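Local coordinates for Pvc2 (Photorhabdus asymbiotica subsp. asymbiotica, PDB 6J0B), which probably forms the contractile sheath around the inner tube of an extracellular phage-tail-like injection system, at residues Y158-I170 with A197-T209. Numbering follows the deposited sequence.
Sequences YPWLKADWANIDI and ALKGGLEPKFLVT
Lys162 and Glu203 form an antiparallel hydrogen-bonded pair between the short strands 161-163 and 202-204, whose axes run at 136° to each other. Lys162 N gives a nearly straight bond to Glu203 O at 3.0 Å, and Glu203 N returns one to Lys162 O at 3.2 Å. Both side chains lie on one face of this ribbon. On the other, Leu202 CD1 packs 3.7 Å from Leu161 CB and is crossed at about a right angle by Ile170, whose CD1 it touches. Leu161 CD2 meets Leu198 CD1 tip to tip at 3.7 Å. The two-stranded ribbon belongs to the subtilisin-like domain of the phage tail sheath family. Its first strand, 161-163, follows strand 154-157 of the main mixed sheet, and helix 172-186 lies in the connection to the second, 202-204. Lys205 has CG anti to the backbone N (chi1 -171°) and an extended chain beyond it, which carries NZ across to Asp169. Lys205 NZ forms a salt bridge with Asp169 OD2, met on the syn side and 34° out of the carboxylate plane. Farther along, Tyr158 and Phe206 cross at about a right angle, and Val208 CG2 sits at the tyrosine ring edge. Tyr158 OH accepts a hydrogen bond from Leu136 N.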
loop_
_atom_site.group_PDB
_atom_site.type_symbol
_atom_site.label_atom_id
_atom_site.label_comp_id
_atom_site.label_asym_id
_atom_site.label_seq_id
_atom_site.Cartn_x
_atom_site.Cartn_y
_atom_site.Cartn_z
ATOM N N TYR A 158 60.023 -5.019 31.673
ATOM C CA TYR A 158 60.544 -5.748 32.827
ATOM C C TYR A 158 60.158 -7.229 32.889
ATOM O O TYR A 158 61.067 -8.062 32.796
ATOM C CB TYR A 158 60.174 -5.035 34.138
ATOM C CG TYR A 158 60.233 -5.913 35.369
ATOM C CD1 TYR A 158 61.431 -6.472 35.809
ATOM C CD2 TYR A 158 59.086 -6.168 36.104
ATOM C CE1 TYR A 158 61.467 -7.285 36.908
ATOM C CE2 TYR A 158 59.121 -6.963 37.223
ATOM C CZ TYR A 158 60.313 -7.513 37.621
ATOM O OH TYR A 158 60.347 -8.308 38.736
ATOM N N PRO A 159 58.890 -7.629 33.064
ATOM C CA PRO A 159 58.650 -8.992 33.563
ATOM C C PRO A 159 58.783 -10.033 32.460
ATOM O O PRO A 159 58.176 -9.913 31.393
ATOM C CB PRO A 159 57.216 -8.932 34.105
ATOM C CG PRO A 159 56.700 -7.576 33.746
ATOM C CD PRO A 159 57.603 -7.004 32.714
ATOM N N TRP A 160 59.612 -11.040 32.716
ATOM C CA TRP A 160 59.751 -12.160 31.800
ATOM C C TRP A 160 58.449 -12.942 31.768
ATOM O O TRP A 160 58.025 -13.488 32.784
ATOM C CB TRP A 160 60.904 -13.058 32.233
ATOM C CG TRP A 160 62.236 -12.552 31.811
ATOM C CD1 TRP A 160 62.763 -11.326 32.068
ATOM C CD2 TRP A 160 63.221 -13.263 31.058
ATOM N NE1 TRP A 160 64.013 -11.223 31.518
ATOM C CE2 TRP A 160 64.319 -12.402 30.892
ATOM C CE3 TRP A 160 63.282 -14.546 30.510
ATOM C CZ2 TRP A 160 65.464 -12.779 30.200
ATOM C CZ3 TRP A 160 64.417 -14.918 29.822
ATOM C CH2 TRP A 160 65.494 -14.040 29.674
ATOM N N LEU A 161 57.807 -12.980 30.610
ATOM C CA LEU A 161 56.498 -13.598 30.514
ATOM C C LEU A 161 56.597 -15.115 30.596
ATOM O O LEU A 161 57.633 -15.712 30.298
ATOM C CB LEU A 161 55.824 -13.181 29.217
ATOM C CG LEU A 161 55.466 -11.706 29.285
ATOM C CD1 LEU A 161 55.976 -10.993 28.074
ATOM C CD2 LEU A 161 53.976 -11.563 29.403
ATOM N N LYS A 162 55.508 -15.737 31.032
ATOM C CA LYS A 162 55.431 -17.183 31.118
ATOM C C LYS A 162 54.199 -17.662 30.367
ATOM O O LYS A 162 53.229 -16.920 30.186
ATOM C CB LYS A 162 55.399 -17.667 32.577
ATOM C CG LYS A 162 54.059 -17.520 33.265
ATOM C CD LYS A 162 54.172 -17.717 34.759
ATOM C CE LYS A 162 52.826 -17.519 35.430
ATOM N NZ LYS A 162 52.955 -17.441 36.908
ATOM N N ALA A 163 54.259 -18.905 29.905
ATOM C CA ALA A 163 53.189 -19.489 29.115
ATOM C C ALA A 163 53.019 -20.944 29.513
ATOM O O ALA A 163 53.908 -21.553 30.112
ATOM C CB ALA A 163 53.474 -19.378 27.614
ATOM N N ASP A 164 51.855 -21.500 29.177
ATOM C CA ASP A 164 51.593 -22.895 29.505
ATOM C C ASP A 164 52.311 -23.850 28.562
ATOM O O ASP A 164 52.649 -24.969 28.960
ATOM C CB ASP A 164 50.089 -23.166 29.491
ATOM C CG ASP A 164 49.418 -22.678 28.224
ATOM O OD1 ASP A 164 50.080 -21.986 27.422
ATOM O OD2 ASP A 164 48.223 -22.986 28.029
ATOM N N TRP A 165 52.553 -23.433 27.319
ATOM C CA TRP A 165 53.291 -24.280 26.391
ATOM C C TRP A 165 54.792 -24.215 26.641
ATOM O O TRP A 165 55.497 -25.211 26.456
ATOM C CB TRP A 165 52.971 -23.893 24.946
ATOM C CG TRP A 165 52.887 -22.419 24.684
ATOM C CD1 TRP A 165 51.774 -21.638 24.758
ATOM C CD2 TRP A 165 53.954 -21.555 24.275
ATOM N NE1 TRP A 165 52.080 -20.341 24.435
ATOM C CE2 TRP A 165 53.413 -20.265 24.132
ATOM C CE3 TRP A 165 55.313 -21.747 24.020
ATOM C CZ2 TRP A 165 54.183 -19.173 23.748
ATOM C CZ3 TRP A 165 56.075 -20.663 23.640
ATOM C CH2 TRP A 165 55.508 -19.395 23.505
ATOM N N ALA A 166 55.294 -23.061 27.067
ATOM C CA ALA A 166 56.716 -22.903 27.327
ATOM C C ALA A 166 57.054 -23.412 28.719
ATOM O O ALA A 166 56.377 -23.077 29.694
ATOM C CB ALA A 166 57.125 -21.438 27.192
ATOM N N ASN A 167 58.106 -24.222 28.809
ATOM C CA ASN A 167 58.556 -24.711 30.107
ATOM C C ASN A 167 59.279 -23.615 30.877
ATOM O O ASN A 167 58.999 -23.381 32.058
ATOM C CB ASN A 167 59.463 -25.925 29.915
ATOM C CG ASN A 167 59.696 -26.688 31.197
ATOM O OD1 ASN A 167 58.832 -26.735 32.072
ATOM N ND2 ASN A 167 60.869 -27.295 31.316
ATOM N N ILE A 168 60.215 -22.940 30.217
ATOM C CA ILE A 168 60.964 -21.830 30.792
ATOM C C ILE A 168 60.212 -20.525 30.580
ATOM O O ILE A 168 59.231 -20.472 29.829
ATOM C CB ILE A 168 62.368 -21.745 30.181
ATOM C CG1 ILE A 168 62.252 -21.537 28.677
ATOM C CG2 ILE A 168 63.153 -23.005 30.484
ATOM C CD1 ILE A 168 63.538 -21.169 28.039
ATOM N N ASP A 169 60.661 -19.469 31.249
ATOM C CA ASP A 169 60.066 -18.152 31.086
ATOM C C ASP A 169 60.563 -17.488 29.811
ATOM O O ASP A 169 61.736 -17.600 29.446
ATOM C CB ASP A 169 60.389 -17.277 32.290
ATOM C CG ASP A 169 60.121 -17.980 33.594
ATOM O OD1 ASP A 169 59.079 -18.662 33.702
ATOM O OD2 ASP A 169 60.963 -17.870 34.505
ATOM N N ILE A 170 59.659 -16.783 29.143
ATOM C CA ILE A 170 59.919 -16.158 27.852
ATOM C C ILE A 170 60.507 -14.771 28.085
ATOM O O ILE A 170 60.021 -14.041 28.960
ATOM C CB ILE A 170 58.625 -16.108 27.027
ATOM C CG1 ILE A 170 58.157 -17.532 26.758
ATOM C CG2 ILE A 170 58.810 -15.343 25.731
ATOM C CD1 ILE A 170 56.723 -17.640 26.402
ATOM N N ALA A 197 46.909 -5.696 24.179
ATOM C CA ALA A 197 46.902 -7.031 24.753
ATOM C C ALA A 197 47.784 -7.973 23.945
ATOM O O ALA A 197 47.950 -7.820 22.733
ATOM C CB ALA A 197 45.478 -7.578 24.814
ATOM N N LEU A 198 48.351 -8.957 24.634
ATOM C CA LEU A 198 49.240 -9.930 24.012
ATOM C C LEU A 198 48.411 -11.099 23.496
ATOM O O LEU A 198 47.674 -11.728 24.264
ATOM C CB LEU A 198 50.295 -10.405 25.007
ATOM C CG LEU A 198 51.058 -9.321 25.771
ATOM C CD1 LEU A 198 52.135 -9.947 26.611
ATOM C CD2 LEU A 198 51.662 -8.301 24.837
ATOM N N LYS A 199 48.537 -11.391 22.198
ATOM C CA LYS A 199 47.646 -12.358 21.561
ATOM C C LYS A 199 47.988 -13.788 21.953
ATOM O O LYS A 199 47.099 -14.644 22.019
ATOM C CB LYS A 199 47.690 -12.194 20.044
ATOM C CG LYS A 199 46.569 -11.334 19.498
ATOM C CD LYS A 199 47.085 -10.242 18.581
ATOM C CE LYS A 199 47.556 -10.803 17.251
ATOM N NZ LYS A 199 47.892 -9.719 16.285
ATOM N N GLY A 200 49.261 -14.071 22.210
ATOM C CA GLY A 200 49.637 -15.395 22.654
ATOM C C GLY A 200 49.190 -15.665 24.077
ATOM O O GLY A 200 48.772 -14.770 24.813
ATOM N N GLY A 201 49.291 -16.927 24.480
ATOM C CA GLY A 201 48.908 -17.305 25.827
ATOM C C GLY A 201 49.923 -16.890 26.871
ATOM O O GLY A 201 50.575 -17.738 27.484
ATOM N N LEU A 202 50.056 -15.587 27.088
ATOM C CA LEU A 202 51.078 -15.019 27.951
ATOM C C LEU A 202 50.447 -14.419 29.197
ATOM O O LEU A 202 49.279 -14.024 29.191
ATOM C CB LEU A 202 51.878 -13.936 27.220
ATOM C CG LEU A 202 53.029 -14.332 26.294
ATOM C CD1 LEU A 202 53.851 -15.407 26.947
ATOM C CD2 LEU A 202 52.555 -14.776 24.928
ATOM N N GLU A 203 51.236 -14.370 30.268
ATOM C CA GLU A 203 50.905 -13.648 31.488
ATOM C C GLU A 203 52.199 -13.412 32.248
ATOM O O GLU A 203 53.120 -14.230 32.146
ATOM C CB GLU A 203 49.888 -14.414 32.352
ATOM C CG GLU A 203 50.034 -15.915 32.387
ATOM C CD GLU A 203 48.885 -16.566 33.129
ATOM O OE1 GLU A 203 48.196 -15.856 33.892
ATOM O OE2 GLU A 203 48.662 -17.780 32.944
ATOM N N PRO A 204 52.318 -12.301 32.983
ATOM C CA PRO A 204 53.602 -11.966 33.612
ATOM C C PRO A 204 53.967 -12.924 34.733
ATOM O O PRO A 204 53.100 -13.471 35.419
ATOM C CB PRO A 204 53.372 -10.552 34.152
ATOM C CG PRO A 204 52.215 -10.034 33.393
ATOM C CD PRO A 204 51.349 -11.201 33.119
ATOM N N LYS A 205 55.273 -13.130 34.904
ATOM C CA LYS A 205 55.757 -13.993 35.975
ATOM C C LYS A 205 55.556 -13.345 37.334
ATOM O O LYS A 205 55.244 -14.027 38.316
ATOM C CB LYS A 205 57.230 -14.314 35.754
ATOM C CG LYS A 205 57.816 -15.357 36.667
ATOM C CD LYS A 205 59.274 -15.588 36.325
ATOM C CE LYS A 205 59.924 -16.542 37.305
ATOM N NZ LYS A 205 61.286 -16.937 36.846
ATOM N N PHE A 206 55.725 -12.029 37.409
ATOM C CA PHE A 206 55.609 -11.284 38.653
ATOM C C PHE A 206 54.555 -10.204 38.484
ATOM O O PHE A 206 54.668 -9.357 37.592
ATOM C CB PHE A 206 56.950 -10.665 39.042
ATOM C CG PHE A 206 58.071 -11.654 39.107
ATOM C CD1 PHE A 206 59.272 -11.396 38.472
ATOM C CD2 PHE A 206 57.927 -12.838 39.809
ATOM C CE1 PHE A 206 60.309 -12.306 38.526
ATOM C CE2 PHE A 206 58.960 -13.751 39.871
ATOM C CZ PHE A 206 60.154 -13.482 39.230
ATOM N N LEU A 207 53.529 -10.243 39.329
ATOM C CA LEU A 207 52.547 -9.170 39.363
ATOM C C LEU A 207 53.185 -7.924 39.957
ATOM O O LEU A 207 53.879 -7.994 40.974
ATOM C CB LEU A 207 51.330 -9.595 40.178
ATOM C CG LEU A 207 50.672 -10.896 39.719
ATOM C CD1 LEU A 207 49.677 -11.384 40.754
ATOM C CD2 LEU A 207 49.995 -10.707 38.373
ATOM N N VAL A 208 52.954 -6.782 39.320
ATOM C CA VAL A 208 53.670 -5.549 39.622
ATOM C C VAL A 208 52.692 -4.548 40.222
ATOM O O VAL A 208 51.675 -4.214 39.604
ATOM C CB VAL A 208 54.348 -4.980 38.369
ATOM C CG1 VAL A 208 54.859 -3.598 38.638
ATOM C CG2 VAL A 208 55.486 -5.882 37.934
ATOM N N THR A 209 53.002 -4.076 41.429
ATOM C CA THR A 209 52.206 -3.036 42.066
ATOM C C THR A 209 52.385 -1.705 41.347
ATOM O O THR A 209 53.394 -1.466 40.680
ATOM C CB THR A 209 52.609 -2.876 43.532
ATOM O OG1 THR A 209 54.012 -2.605 43.613
ATOM C CG2 THR A 209 52.324 -4.130 44.304
#